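Alginate lyase (Paenibacillus sp. FPU-7, PDB 6KFN) probably cleaves the polysaccharide alginate by beta-elimination, as an alginate lyase built on a right-handed parallel beta-helix. Local coordinates at residues 96-101 against 117-122; 105-110 against 129-134; 112-117 against 136-141; 168-173 against 196-201. All blocks are in the same frame, centred on the assembly; numbering follows the deposited sequence. Where two conformers were deposited one is given.

Interaction 1: 96-101 against 117-122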
loop_
_atom_site.group_PDB
_atom_site.type_symbol
_atom_site.label_atom_id
_atom_site.label_comp_id
_atom_site.label_asym_id
_atom_site.label_seq_id
_atom_site.Cartn_x
_atom_site.Cartn_y
_atom_site.Cartn_z
ATOM N N ILE A 96 2.730 4.037 -7.073
ATOM C CA ILE A 96 2.912 5.317 -6.399
ATOM C C ILE A 96 4.033 5.148 -5.386
ATOM O O ILE A 96 3.963 4.288 -4.511
ATOM C CB ILE A 96 1.636 5.820 -5.718
ATOM C CG1 ILE A 96 0.481 5.852 -6.673
ATOM C CG2 ILE A 96 1.905 7.199 -5.113
ATOM C CD1 ILE A 96 -0.845 6.299 -6.042
ATOM N N MET A 97 5.060 5.972 -5.508
ATOM C CA MET A 97 6.144 6.051 -4.543
ATOM C C MET A 97 6.021 7.382 -3.829
ATOM O O MET A 97 5.927 8.423 -4.481
ATOM C CB MET A 97 7.504 5.964 -5.252
ATOM C CG MET A 97 8.720 6.087 -4.326
ATOM S SD MET A 97 8.955 4.728 -3.166
ATOM C CE MET A 97 9.396 3.449 -4.289
ATOM N N LEU A 98 6.027 7.351 -2.489
ATOM C CA LEU A 98 6.061 8.554 -1.654
ATOM C C LEU A 98 7.395 8.594 -0.938
ATOM O O LEU A 98 7.756 7.640 -0.269
ATOM C CB LEU A 98 4.920 8.528 -0.638
ATOM C CG LEU A 98 3.566 8.324 -1.396
ATOM C CD1 LEU A 98 3.074 6.898 -1.480
ATOM C CD2 LEU A 98 2.567 9.179 -0.596
ATOM N N ASP A 99 8.137 9.688 -1.117
ATOM C CA ASP A 99 9.376 9.951 -0.386
ATOM C C ASP A 99 9.178 11.232 0.416
ATOM O O ASP A 99 8.877 12.283 -0.156
ATOM C CB ASP A 99 10.603 10.096 -1.263
ATOM C CG ASP A 99 11.343 8.819 -1.556
ATOM O OD1 ASP A 99 11.283 7.884 -0.739
ATOM O OD2 ASP A 99 12.124 8.815 -2.553
ATOM N N HIS A 100 9.370 11.133 1.737
ATOM C CA HIS A 100 9.223 12.278 2.638
ATOM C C HIS A 100 7.980 13.099 2.323
ATOM O O HIS A 100 8.007 14.324 2.334
ATOM C CB HIS A 100 10.496 13.113 2.773
ATOM C CG HIS A 100 11.055 13.628 1.495
ATOM N ND1 HIS A 100 10.508 14.681 0.794
ATOM C CD2 HIS A 100 12.132 13.204 0.795
ATOM C CE1 HIS A 100 11.238 14.881 -0.286
ATOM N NE2 HIS A 100 12.226 14.014 -0.311
ATOM N N ALA A 101 6.880 12.395 2.096
ATOM C CA ALA A 101 5.590 12.990 1.757
ATOM C C ALA A 101 4.615 12.695 2.886
ATOM O O ALA A 101 4.552 11.570 3.370
ATOM C CB ALA A 101 5.076 12.416 0.442
ATOM N N GLU A 117 6.374 -3.051 -6.598
ATOM C CA GLU A 117 5.336 -2.840 -5.591
ATOM C C GLU A 117 4.342 -1.754 -6.008
ATOM O O GLU A 117 4.672 -0.756 -6.650
ATOM C CB GLU A 117 5.940 -2.568 -4.209
ATOM C CG GLU A 117 6.632 -1.225 -3.978
ATOM C CD GLU A 117 8.100 -1.112 -4.392
ATOM O OE1 GLU A 117 8.573 -1.914 -5.228
ATOM O OE2 GLU A 117 8.800 -0.165 -3.915
ATOM N N GLY A 118 3.098 -1.934 -5.575
ATOM C CA GLY A 118 2.031 -1.028 -5.955
ATOM C C GLY A 118 2.178 0.367 -5.373
ATOM O O GLY A 118 2.168 1.356 -6.115
ATOM N N VAL A 119 2.237 0.442 -4.050
ATOM C CA VAL A 119 2.332 1.701 -3.310
ATOM C C VAL A 119 3.438 1.547 -2.289
ATOM O O VAL A 119 3.471 0.541 -1.574
ATOM C CB VAL A 119 1.004 2.055 -2.623
ATOM C CG1 VAL A 119 1.113 3.330 -1.761
ATOM C CG2 VAL A 119 -0.096 2.219 -3.674
ATOM N N HIS A 120 4.308 2.542 -2.166
ATOM C CA HIS A 120 5.402 2.483 -1.207
ATOM C C HIS A 120 5.499 3.809 -0.462
ATOM O O HIS A 120 5.705 4.857 -1.069
ATOM C CB HIS A 120 6.693 2.180 -1.924
ATOM C CG HIS A 120 7.857 1.807 -1.045
ATOM N ND1 HIS A 120 8.848 1.015 -1.523
ATOM C CD2 HIS A 120 8.167 2.038 0.260
ATOM C CE1 HIS A 120 9.767 0.827 -0.589
ATOM N NE2 HIS A 120 9.394 1.473 0.489
ATOM N N PHE A 121 5.311 3.755 0.866
ATOM C CA PHE A 121 5.528 4.901 1.754
ATOM C C PHE A 121 6.985 4.848 2.230
ATOM O O PHE A 121 7.353 3.918 2.945
ATOM C CB PHE A 121 4.615 4.837 2.971
ATOM C CG PHE A 121 3.142 4.803 2.643
ATOM C CD1 PHE A 121 2.466 5.963 2.413
ATOM C CD2 PHE A 121 2.453 3.619 2.575
ATOM C CE1 PHE A 121 1.116 5.960 2.120
ATOM C CE2 PHE A 121 1.106 3.597 2.285
ATOM C CZ PHE A 121 0.421 4.795 2.059
ATOM N N ARG A 122 7.817 5.798 1.796
ATOM C CA ARG A 122 9.260 5.693 2.027
ATOM C C ARG A 122 9.815 6.989 2.587
ATOM O O ARG A 122 9.244 8.082 2.454
ATOM C CB ARG A 122 9.947 5.297 0.699
ATOM C CG ARG A 122 11.364 4.766 0.844
ATOM C CD ARG A 122 11.942 4.234 -0.450
ATOM N NE ARG A 122 12.189 5.325 -1.389
ATOM C CZ ARG A 122 12.666 5.143 -2.611
ATOM N NH1 ARG A 122 12.997 3.942 -3.049
ATOM N NH2 ARG A 122 12.829 6.190 -3.415
HETATM O O HOH W 1 5.557 1.804 -5.107
#
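Asp99 OD2 is gripped by two groups, Arg122 NH2 at 2.9 Å and the hydroxyl of Tyr76 on the preceding strand, while Arg122 NE donates to the other oxygen, Asp99 OD1, at 2.8 Å. Both arginine bonds fall on syn sides, and the carboxylate and guanidinium planes are nearly coplanar, 20° apart. The two residues pair across strands 96-99 and 119-122, parallel strands on successive turns of the right-handed beta-helix, in register from Ile96-Val119 to Asp99-Arg122. Backbone bonds alternate between the strands, starting with Ile96 N to Gly118 O at 2.9 Å. On the face that carries Asp99, Met97 has CG anti to its own N (chi1 178°) and then bends twice, which lays SD over the centre of the Arg122 guanidinium and brings it obliquely to the His120 ring, 4.2 Å from the centroid. His120 is fixed at both nitrogens, NE2 by the carbonyl of Gly152 and ND1 by Glu117 OE2 at 2.7 Å, close to the ring plane. The reverse face is apolar and turned to the helix interior, where Leu98 CD1, in the conformer described, touches Phe121 CD1 at 4.0 Å and Val119 CG1 at 4.1 Å.

Interaction 2: 105-110 against 129-134; sequences QMDGLE and IIRNSH
Three side-chain bonds tie Gln105 and Asp107 to Arg131 and Asn132. A bend at chi3 (89°) turns the Arg131 guanidinium toward two acceptors: NH1 forms a salt bridge with Asp107 OD2 at 3.0 Å, coming from above the carboxylate plane, while NH2 reaches Gln105 OE1 at 3.3 Å, that oxygen lying near the guanidinium plane. The Gln105 amide stands almost upright to the guanidinium, at 83°, and its NE2 is taken by Asn83 one turn earlier. The other carboxylate oxygen, Asp107 OD1, accepts from Asn132 ND2 on its syn side at 3.2 Å. Main-chain bonds join the parallel strands 105-107 and 129-131, neighbouring turns of the right-handed beta-helix, with Met106 N donating to Ile129 O at 2.8 Å. Beyond the strands the hydroxyl of Ser133 links the two bends: OG donates to Arg131 O at 2.8 Å and accepts from Leu109 N at 3.0 Å. Arg131 O also receives Gly108 N, and pairing resumes with His134 N to Leu109 O. Apolar contact falls on the inward face, where Met106 CB lies 3.9 Å from Ile130 CG1, and outside, where the Gln105 and Ile129 side chains cross at a slant, CG against CG2.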
loop_
_atom_site.group_PDB
_atom_site.type_symbol
_atom_site.label_atom_id
_atom_site.label_comp_id
_atom_site.label_asym_id
_atom_site.label_seq_id
_atom_site.Cartn_x
_atom_site.Cartn_y
_atom_site.Cartn_z
ATOM N N GLN A 105 -3.591 12.078 0.729
ATOM C CA GLN A 105 -4.801 11.266 0.712
ATOM C C GLN A 105 -4.998 10.677 -0.677
ATOM O O GLN A 105 -5.222 11.415 -1.636
ATOM C CB GLN A 105 -6.009 12.106 1.088
ATOM C CG GLN A 105 -5.938 12.726 2.444
ATOM C CD GLN A 105 -7.232 13.371 2.840
ATOM O OE1 GLN A 105 -7.977 12.824 3.609
ATOM N NE2 GLN A 105 -7.573 14.462 2.229
ATOM N N MET A 106 -4.901 9.369 -0.765
ATOM C CA MET A 106 -5.142 8.608 -1.988
ATOM C C MET A 106 -6.521 7.944 -1.855
ATOM O O MET A 106 -6.762 7.257 -0.863
ATOM C CB MET A 106 -4.053 7.555 -2.154
ATOM C CG MET A 106 -2.726 8.153 -2.537
ATOM S SD MET A 106 -1.319 7.067 -2.332
ATOM C CE MET A 106 -1.073 7.283 -0.553
ATOM N N ASP A 107 -7.408 8.162 -2.826
ATOM C CA ASP A 107 -8.790 7.719 -2.675
ATOM C C ASP A 107 -9.331 7.334 -4.048
ATOM O O ASP A 107 -9.199 8.099 -4.996
ATOM C CB ASP A 107 -9.589 8.875 -2.047
ATOM C CG ASP A 107 -10.965 8.518 -1.538
ATOM O OD1 ASP A 107 -11.494 7.455 -1.848
ATOM O OD2 ASP A 107 -11.467 9.325 -0.696
ATOM N N GLY A 108 -9.943 6.153 -4.159
ATOM C CA GLY A 108 -10.596 5.784 -5.400
ATOM C C GLY A 108 -9.623 5.407 -6.487
ATOM O O GLY A 108 -9.936 5.588 -7.673
ATOM N N LEU A 109 -8.454 4.876 -6.137
ATOM C CA LEU A 109 -7.438 4.535 -7.101
ATOM C C LEU A 109 -7.541 3.077 -7.534
ATOM O O LEU A 109 -7.976 2.204 -6.782
ATOM C CB LEU A 109 -6.046 4.799 -6.531
ATOM C CG LEU A 109 -5.829 6.196 -5.942
ATOM C CD1 LEU A 109 -4.366 6.388 -5.628
ATOM C CD2 LEU A 109 -6.313 7.288 -6.891
ATOM N N GLU A 110 -7.081 2.827 -8.748
ATOM C CA GLU A 110 -6.949 1.479 -9.287
ATOM C C GLU A 110 -5.522 1.357 -9.806
ATOM O O GLU A 110 -5.175 2.043 -10.769
ATOM C CB GLU A 110 -7.998 1.248 -10.378
ATOM C CG GLU A 110 -8.009 -0.150 -10.931
ATOM C CD GLU A 110 -8.992 -0.386 -12.072
ATOM O OE1 GLU A 110 -9.861 0.452 -12.309
ATOM O OE2 GLU A 110 -8.845 -1.429 -12.735
ATOM N N ILE A 129 -2.918 8.468 3.922
ATOM C CA ILE A 129 -3.978 7.468 3.841
ATOM C C ILE A 129 -4.150 7.033 2.397
ATOM O O ILE A 129 -4.120 7.857 1.494
ATOM C CB ILE A 129 -5.300 7.962 4.452
ATOM C CG1 ILE A 129 -6.363 6.849 4.470
ATOM C CG2 ILE A 129 -5.798 9.222 3.809
ATOM C CD1 ILE A 129 -7.475 7.102 5.432
ATOM N N ILE A 130 -4.358 5.746 2.212
ATOM C CA ILE A 130 -4.916 5.205 0.988
ATOM C C ILE A 130 -6.214 4.508 1.353
ATOM O O ILE A 130 -6.247 3.640 2.230
ATOM C CB ILE A 130 -3.937 4.315 0.200
ATOM C CG1 ILE A 130 -4.608 3.835 -1.090
ATOM C CG2 ILE A 130 -3.365 3.168 1.015
ATOM C CD1 ILE A 130 -3.661 3.261 -2.117
ATOM N N ARG A 131 -7.299 4.912 0.674
ATOM C CA ARG A 131 -8.610 4.402 0.976
ATOM C C ARG A 131 -9.369 4.103 -0.307
ATOM O O ARG A 131 -9.121 4.693 -1.364
ATOM C CB ARG A 131 -9.386 5.344 1.875
ATOM C CG ARG A 131 -9.727 6.661 1.280
ATOM C CD ARG A 131 -10.886 7.293 2.032
ATOM N NE ARG A 131 -10.403 8.083 3.131
ATOM C CZ ARG A 131 -9.976 9.322 2.986
ATOM N NH1 ARG A 131 -9.954 9.871 1.802
ATOM N NH2 ARG A 131 -9.540 9.986 4.024
ATOM N N ASN A 132 -10.323 3.189 -0.201
ATOM C CA ASN A 132 -11.315 2.976 -1.261
ATOM C C ASN A 132 -10.626 2.765 -2.617
ATOM O O ASN A 132 -10.977 3.378 -3.615
ATOM C CB ASN A 132 -12.294 4.147 -1.352
ATOM C CG ASN A 132 -12.959 4.445 -0.051
ATOM O OD1 ASN A 132 -13.253 3.532 0.723
ATOM N ND2 ASN A 132 -13.210 5.729 0.214
ATOM N N SER A 133 -9.626 1.881 -2.626
ATOM C CA SER A 133 -8.780 1.668 -3.784
ATOM C C SER A 133 -8.597 0.170 -4.005
ATOM O O SER A 133 -8.827 -0.620 -3.107
ATOM C CB SER A 133 -7.402 2.344 -3.577
ATOM O OG SER A 133 -7.534 3.769 -3.513
ATOM N N HIS A 134 -8.141 -0.192 -5.207
ATOM C CA HIS A 134 -7.880 -1.584 -5.580
ATOM C C HIS A 134 -6.494 -1.660 -6.173
ATOM O O HIS A 134 -6.201 -0.957 -7.151
ATOM C CB HIS A 134 -8.924 -2.064 -6.586
ATOM C CG HIS A 134 -8.818 -3.528 -6.945
ATOM N ND1 HIS A 134 -9.454 -4.040 -8.050
ATOM C CD2 HIS A 134 -8.181 -4.564 -6.366
ATOM C CE1 HIS A 134 -9.221 -5.342 -8.112
ATOM N NE2 HIS A 134 -8.440 -5.685 -7.106
#

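Interaction 3: 112-117 against 136-141; sequences YDIGDE and YNTGLI
Tyr112 and Tyr136 lie side by side and point the same way, their planes only 12° apart but slid so far that the rings barely overlap. What sits over the Tyr136 ring is instead the CB of Tyr112, 3.5 Å from the ring centroid and close to its normal, a CH-pi contact; in return the Tyr136 OH lies above the Tyr112 ring, toward its rim. Both tyrosines set CG between the backbone N and the carbonyl carbon (chi1 59° and 62°), and these matching torsions give the rings their common tilt. The Tyr136 hydroxyl is also hydrogen-bonded to Glu110. An alanine in place of Tyr136 is likely to uncover the CB and ring face of Tyr112 and to leave the Glu110 carboxylate without its phenolic partner. The next pair repeats the side-by-side arrangement: the Asp113 carboxylate and Asn137 amide lie in offset, nearly parallel planes, and ND2 of Asn137 donates to OD1 of Asp113 at 3.1 Å from the syn side, tilted out of both planes. In the main chain, Asn137 O accepts from Ile114 N at 3.0 Å. The chain 139-141 then folds against the carbonyls of 114-116: Leu140 N bonds Ile114 O, Ile141 N bonds Gly115 O at 2.8 Å, and Gly139 N bonds Asp116 O at 3.0 Å. Ile141 CG1 packs within 3.6 Å of Gly115 CA. Stacks of identical or similarly shaped residues at equivalent places, here a tyrosine pair followed by an Asp-Asn pair at a corner, are characteristic of successive turns of a parallel beta-helix.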
loop_
_atom_site.group_PDB
_atom_site.type_symbol
_atom_site.label_atom_id
_atom_site.label_comp_id
_atom_site.label_asym_id
_atom_site.label_seq_id
_atom_site.Cartn_x
_atom_site.Cartn_y
_atom_site.Cartn_z
ATOM N N TYR A 112 -2.385 -1.149 -10.985
ATOM C CA TYR A 112 -2.286 -2.500 -11.523
ATOM C C TYR A 112 -1.241 -2.570 -12.614
ATOM O O TYR A 112 -0.889 -1.578 -13.260
ATOM C CB TYR A 112 -3.665 -2.952 -12.100
ATOM C CG TYR A 112 -4.170 -2.033 -13.203
ATOM C CD1 TYR A 112 -4.830 -0.850 -12.879
ATOM C CD2 TYR A 112 -3.931 -2.276 -14.545
ATOM C CE1 TYR A 112 -5.243 0.046 -13.813
ATOM C CE2 TYR A 112 -4.362 -1.331 -15.539
ATOM C CZ TYR A 112 -5.010 -0.171 -15.124
ATOM O OH TYR A 112 -5.471 0.819 -15.993
ATOM N N ASP A 113 -0.786 -3.804 -12.851
ATOM C CA ASP A 113 0.211 -4.117 -13.874
ATOM C C ASP A 113 1.502 -3.329 -13.617
ATOM O O ASP A 113 1.977 -2.511 -14.402
ATOM C CB ASP A 113 -0.301 -3.960 -15.300
ATOM C CG ASP A 113 -1.397 -4.944 -15.651
ATOM O OD1 ASP A 113 -1.528 -5.998 -15.018
ATOM O OD2 ASP A 113 -2.145 -4.606 -16.615
ATOM N N ILE A 114 2.078 -3.635 -12.446
ATOM C CA ILE A 114 3.232 -2.963 -11.871
ATOM C C ILE A 114 4.379 -3.968 -11.777
ATOM O O ILE A 114 4.182 -5.124 -11.383
ATOM C CB ILE A 114 2.870 -2.410 -10.464
ATOM C CG1 ILE A 114 1.681 -1.443 -10.528
ATOM C CG2 ILE A 114 4.059 -1.764 -9.816
ATOM C CD1 ILE A 114 1.870 -0.236 -11.418
ATOM N N GLY A 115 5.588 -3.528 -12.124
ATOM C CA GLY A 115 6.727 -4.442 -12.120
ATOM C C GLY A 115 7.107 -4.963 -10.734
ATOM O O GLY A 115 7.362 -6.164 -10.562
ATOM N N ASP A 116 7.198 -4.057 -9.756
ATOM C CA ASP A 116 7.500 -4.355 -8.367
ATOM C C ASP A 116 6.259 -4.005 -7.540
ATOM O O ASP A 116 5.201 -4.595 -7.774
ATOM C CB ASP A 116 8.782 -3.629 -7.920
ATOM C CG ASP A 116 10.056 -4.140 -8.586
ATOM O OD1 ASP A 116 10.077 -5.145 -9.308
ATOM O OD2 ASP A 116 11.097 -3.461 -8.306
ATOM N N GLU A 117 6.374 -3.051 -6.598
ATOM C CA GLU A 117 5.336 -2.840 -5.591
ATOM C C GLU A 117 4.342 -1.754 -6.008
ATOM O O GLU A 117 4.672 -0.756 -6.650
ATOM C CB GLU A 117 5.940 -2.568 -4.209
ATOM C CG GLU A 117 6.632 -1.225 -3.978
ATOM C CD GLU A 117 8.100 -1.112 -4.392
ATOM O OE1 GLU A 117 8.573 -1.914 -5.228
ATOM O OE2 GLU A 117 8.800 -0.165 -3.915
ATOM N N TYR A 136 -3.814 -4.529 -7.731
ATOM C CA TYR A 136 -3.758 -5.902 -8.215
ATOM C C TYR A 136 -2.657 -6.001 -9.257
ATOM O O TYR A 136 -2.161 -4.997 -9.765
ATOM C CB TYR A 136 -5.151 -6.366 -8.726
ATOM C CG TYR A 136 -5.719 -5.596 -9.889
ATOM C CD1 TYR A 136 -6.408 -4.402 -9.694
ATOM C CD2 TYR A 136 -5.635 -6.091 -11.179
ATOM C CE1 TYR A 136 -6.973 -3.716 -10.761
ATOM C CE2 TYR A 136 -6.191 -5.419 -12.245
ATOM C CZ TYR A 136 -6.869 -4.237 -12.051
ATOM O OH TYR A 136 -7.422 -3.595 -13.125
ATOM N N ASN A 137 -2.250 -7.235 -9.586
ATOM C CA ASN A 137 -1.272 -7.466 -10.656
ATOM C C ASN A 137 0.013 -6.658 -10.436
ATOM O O ASN A 137 0.385 -5.789 -11.228
ATOM C CB ASN A 137 -1.863 -7.173 -12.040
ATOM C CG ASN A 137 -2.874 -8.162 -12.434
ATOM O OD1 ASN A 137 -3.179 -9.100 -11.729
ATOM N ND2 ASN A 137 -3.498 -7.898 -13.594
ATOM N N THR A 138 0.706 -7.008 -9.350
ATOM C CA THR A 138 2.013 -6.434 -9.002
ATOM C C THR A 138 3.069 -7.519 -9.056
ATOM O O THR A 138 2.760 -8.710 -9.099
ATOM C CB THR A 138 1.982 -5.801 -7.609
ATOM O OG1 THR A 138 1.631 -6.809 -6.667
ATOM C CG2 THR A 138 0.959 -4.677 -7.498
ATOM N N GLY A 139 4.343 -7.131 -9.033
ATOM C CA GLY A 139 5.401 -8.103 -9.128
ATOM C C GLY A 139 5.551 -8.740 -10.483
ATOM O O GLY A 139 6.103 -9.856 -10.579
ATOM N N LEU A 140 5.165 -8.034 -11.554
ATOM C CA LEU A 140 5.299 -8.565 -12.911
ATOM C C LEU A 140 6.751 -8.690 -13.351
ATOM O O LEU A 140 7.042 -9.482 -14.263
ATOM C CB LEU A 140 4.501 -7.729 -13.899
ATOM C CG LEU A 140 2.990 -7.653 -13.661
ATOM C CD1 LEU A 140 2.410 -6.961 -14.879
ATOM C CD2 LEU A 140 2.390 -9.022 -13.412
ATOM N N ILE A 141 7.653 -7.931 -12.754
ATOM C CA ILE A 141 9.071 -7.966 -13.074
ATOM C C ILE A 141 9.849 -8.721 -12.014
ATOM O O ILE A 141 10.687 -9.560 -12.323
ATOM C CB ILE A 141 9.600 -6.529 -13.286
ATOM C CG1 ILE A 141 8.966 -5.906 -14.549
ATOM C CG2 ILE A 141 11.167 -6.537 -13.316
ATOM C CD1 ILE A 141 9.474 -6.443 -15.816
#

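Interaction 4: 168-173 against 196-201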
loop_
_atom_site.group_PDB
_atom_site.type_symbol
_atom_site.label_atom_id
_atom_site.label_comp_id
_atom_site.label_asym_id
_atom_site.label_seq_id
_atom_site.Cartn_x
_atom_site.Cartn_y
_atom_site.Cartn_z
ATOM N N ASN A 168 0.679 5.746 8.868
ATOM C CA ASN A 168 -0.007 5.619 7.596
ATOM C C ASN A 168 -1.178 4.664 7.734
ATOM O O ASN A 168 -1.129 3.683 8.464
ATOM C CB ASN A 168 0.971 5.149 6.514
ATOM C CG ASN A 168 2.041 6.183 6.269
ATOM O OD1 ASN A 168 1.722 7.327 5.917
ATOM N ND2 ASN A 168 3.309 5.811 6.427
ATOM N N VAL A 169 -2.263 5.004 7.023
ATOM C CA VAL A 169 -3.532 4.314 7.115
ATOM C C VAL A 169 -3.902 3.714 5.771
ATOM O O VAL A 169 -3.857 4.395 4.744
ATOM C CB VAL A 169 -4.631 5.259 7.619
ATOM C CG1 VAL A 169 -5.983 4.571 7.662
ATOM C CG2 VAL A 169 -4.264 5.839 9.000
ATOM N N ILE A 170 -4.324 2.454 5.805
ATOM C CA ILE A 170 -4.806 1.697 4.675
ATOM C C ILE A 170 -6.233 1.300 5.036
ATOM O O ILE A 170 -6.423 0.539 5.989
ATOM C CB ILE A 170 -3.923 0.460 4.436
ATOM C CG1 ILE A 170 -2.463 0.881 4.098
ATOM C CG2 ILE A 170 -4.532 -0.448 3.374
ATOM C CD1 ILE A 170 -1.430 -0.072 4.445
ATOM N N SER A 171 -7.241 1.877 4.358
ATOM C CA SER A 171 -8.624 1.783 4.815
ATOM C C SER A 171 -9.559 1.474 3.670
ATOM O O SER A 171 -9.647 2.233 2.713
ATOM C CB SER A 171 -9.034 3.097 5.480
ATOM O OG SER A 171 -10.328 3.041 5.951
ATOM N N GLY A 172 -10.281 0.355 3.743
ATOM C CA GLY A 172 -11.235 0.059 2.693
ATOM C C GLY A 172 -10.586 -0.218 1.353
ATOM O O GLY A 172 -11.102 0.207 0.310
ATOM N N VAL A 173 -9.452 -0.899 1.354
ATOM C CA VAL A 173 -8.725 -1.233 0.134
ATOM C C VAL A 173 -8.933 -2.698 -0.205
ATOM O O VAL A 173 -8.981 -3.545 0.671
ATOM C CB VAL A 173 -7.218 -0.856 0.286
ATOM C CG1 VAL A 173 -6.332 -1.175 -0.924
ATOM C CG2 VAL A 173 -7.094 0.654 0.583
ATOM N N GLU A 196 -7.296 -1.379 7.909
ATOM C CA GLU A 196 -8.668 -1.564 8.386
ATOM C C GLU A 196 -9.612 -1.737 7.224
ATOM O O GLU A 196 -9.438 -1.157 6.138
ATOM C CB GLU A 196 -9.148 -0.377 9.258
ATOM C CG GLU A 196 -9.202 0.937 8.477
ATOM C CD GLU A 196 -9.742 2.110 9.277
ATOM O OE1 GLU A 196 -9.754 2.007 10.529
ATOM O OE2 GLU A 196 -10.093 3.140 8.645
ATOM N N ASN A 197 -10.675 -2.507 7.461
ATOM C CA ASN A 197 -11.827 -2.574 6.564
ATOM C C ASN A 197 -11.458 -2.991 5.141
ATOM O O ASN A 197 -12.140 -2.585 4.187
ATOM C CB ASN A 197 -12.602 -1.253 6.549
ATOM C CG ASN A 197 -12.959 -0.778 7.929
ATOM O OD1 ASN A 197 -13.261 -1.536 8.788
ATOM N ND2 ASN A 197 -12.945 0.536 8.114
ATOM N N SER A 198 -10.411 -3.779 4.996
ATOM C CA SER A 198 -9.851 -4.115 3.704
ATOM C C SER A 198 -10.123 -5.590 3.370
ATOM O O SER A 198 -10.531 -6.372 4.222
ATOM C CB SER A 198 -8.365 -3.759 3.672
ATOM O OG SER A 198 -8.208 -2.331 3.758
ATOM N N VAL A 199 -9.906 -5.930 2.094
ATOM C CA VAL A 199 -10.197 -7.260 1.584
ATOM C C VAL A 199 -8.983 -7.746 0.811
ATOM O O VAL A 199 -8.507 -7.061 -0.102
ATOM C CB VAL A 199 -11.451 -7.293 0.696
ATOM C CG1 VAL A 199 -11.705 -8.732 0.199
ATOM C CG2 VAL A 199 -12.651 -6.764 1.455
ATOM N N PHE A 200 -8.505 -8.936 1.167
ATOM C CA PHE A 200 -7.303 -9.530 0.593
ATOM C C PHE A 200 -7.695 -10.747 -0.240
ATOM O O PHE A 200 -8.165 -11.749 0.296
ATOM C CB PHE A 200 -6.341 -9.945 1.702
ATOM C CG PHE A 200 -6.106 -8.864 2.727
ATOM C CD1 PHE A 200 -5.819 -7.549 2.345
ATOM C CD2 PHE A 200 -6.231 -9.137 4.081
ATOM C CE1 PHE A 200 -5.678 -6.550 3.308
ATOM C CE2 PHE A 200 -6.061 -8.146 5.039
ATOM C CZ PHE A 200 -5.795 -6.847 4.659
ATOM N N ASN A 201 -7.482 -10.660 -1.555
ATOM C CA ASN A 201 -7.678 -11.790 -2.466
ATOM C C ASN A 201 -6.310 -12.410 -2.680
ATOM O O ASN A 201 -5.477 -11.895 -3.427
ATOM C CB ASN A 201 -8.294 -11.318 -3.779
ATOM C CG ASN A 201 -8.486 -12.457 -4.762
ATOM O OD1 ASN A 201 -7.878 -13.525 -4.603
ATOM N ND2 ASN A 201 -9.286 -12.227 -5.766
HETATM O O HOH W 2 -12.845 2.045 5.482
#
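Parallel pairing of Ser171 with Glu196 is framed by two main-chain bonds, Glu196 N to Ile170 O at 2.9 Å and Gly172 N to Glu196 O at 3.0 Å, and after a bend in both chains Val199 N resumes it on Val173 O. Ser171 turns OG away from its own N (chi1 -179°), toward the Glu196 carboxylate, and in the conformer described donates to OE2 on the anti lone pair at 2.7 Å. In that same copy the Glu196 chain runs extended beyond CG, and its OE1 forms a salt bridge with Arg225 of the following turn. A water donates to Ser171 OG and accepts from Asn197 ND2. At the bend, Ser198 OG donates to Glu196 O at 2.9 Å, from above the carbonyl plane, and accepts from Val173 N at 3.1 Å. Replacing Ser198 with alanine would probably leave Val173 N without its acceptor and remove one of the two donors on Glu196 O, freeing the bend to shift. Within the right-handed beta-helix, strand 169-171 lies between strands 129-131 and 194-196, while the side chains of Val199 and Phe200 touch strand 223-230 and Ile170 packs inward on Ile149 of strand 149-151.

In the fold
All four contacts join consecutive turns of one right-handed beta-helix. Along the chain, interactions 1, 2 and 3 interleave, their first segments following one another before their second segments do, and interaction 4 comes later. Interaction 1 belongs to the ten-stranded parallel sheet; across the interior, its Phe121 and Ile96 pack on Met106 of interaction 2, the centres about 13 Å apart. Interactions 2 and 4, with centres about 9 Å apart, share a wall, since strands 129-131 and 169-171 are hydrogen-bonded neighbours. Interaction 3 forms a corner, shares Glu117 with interaction 1, and lies about 18 Å, centre to centre, from interaction 4. Between them they cover two walls and one corner of the coil.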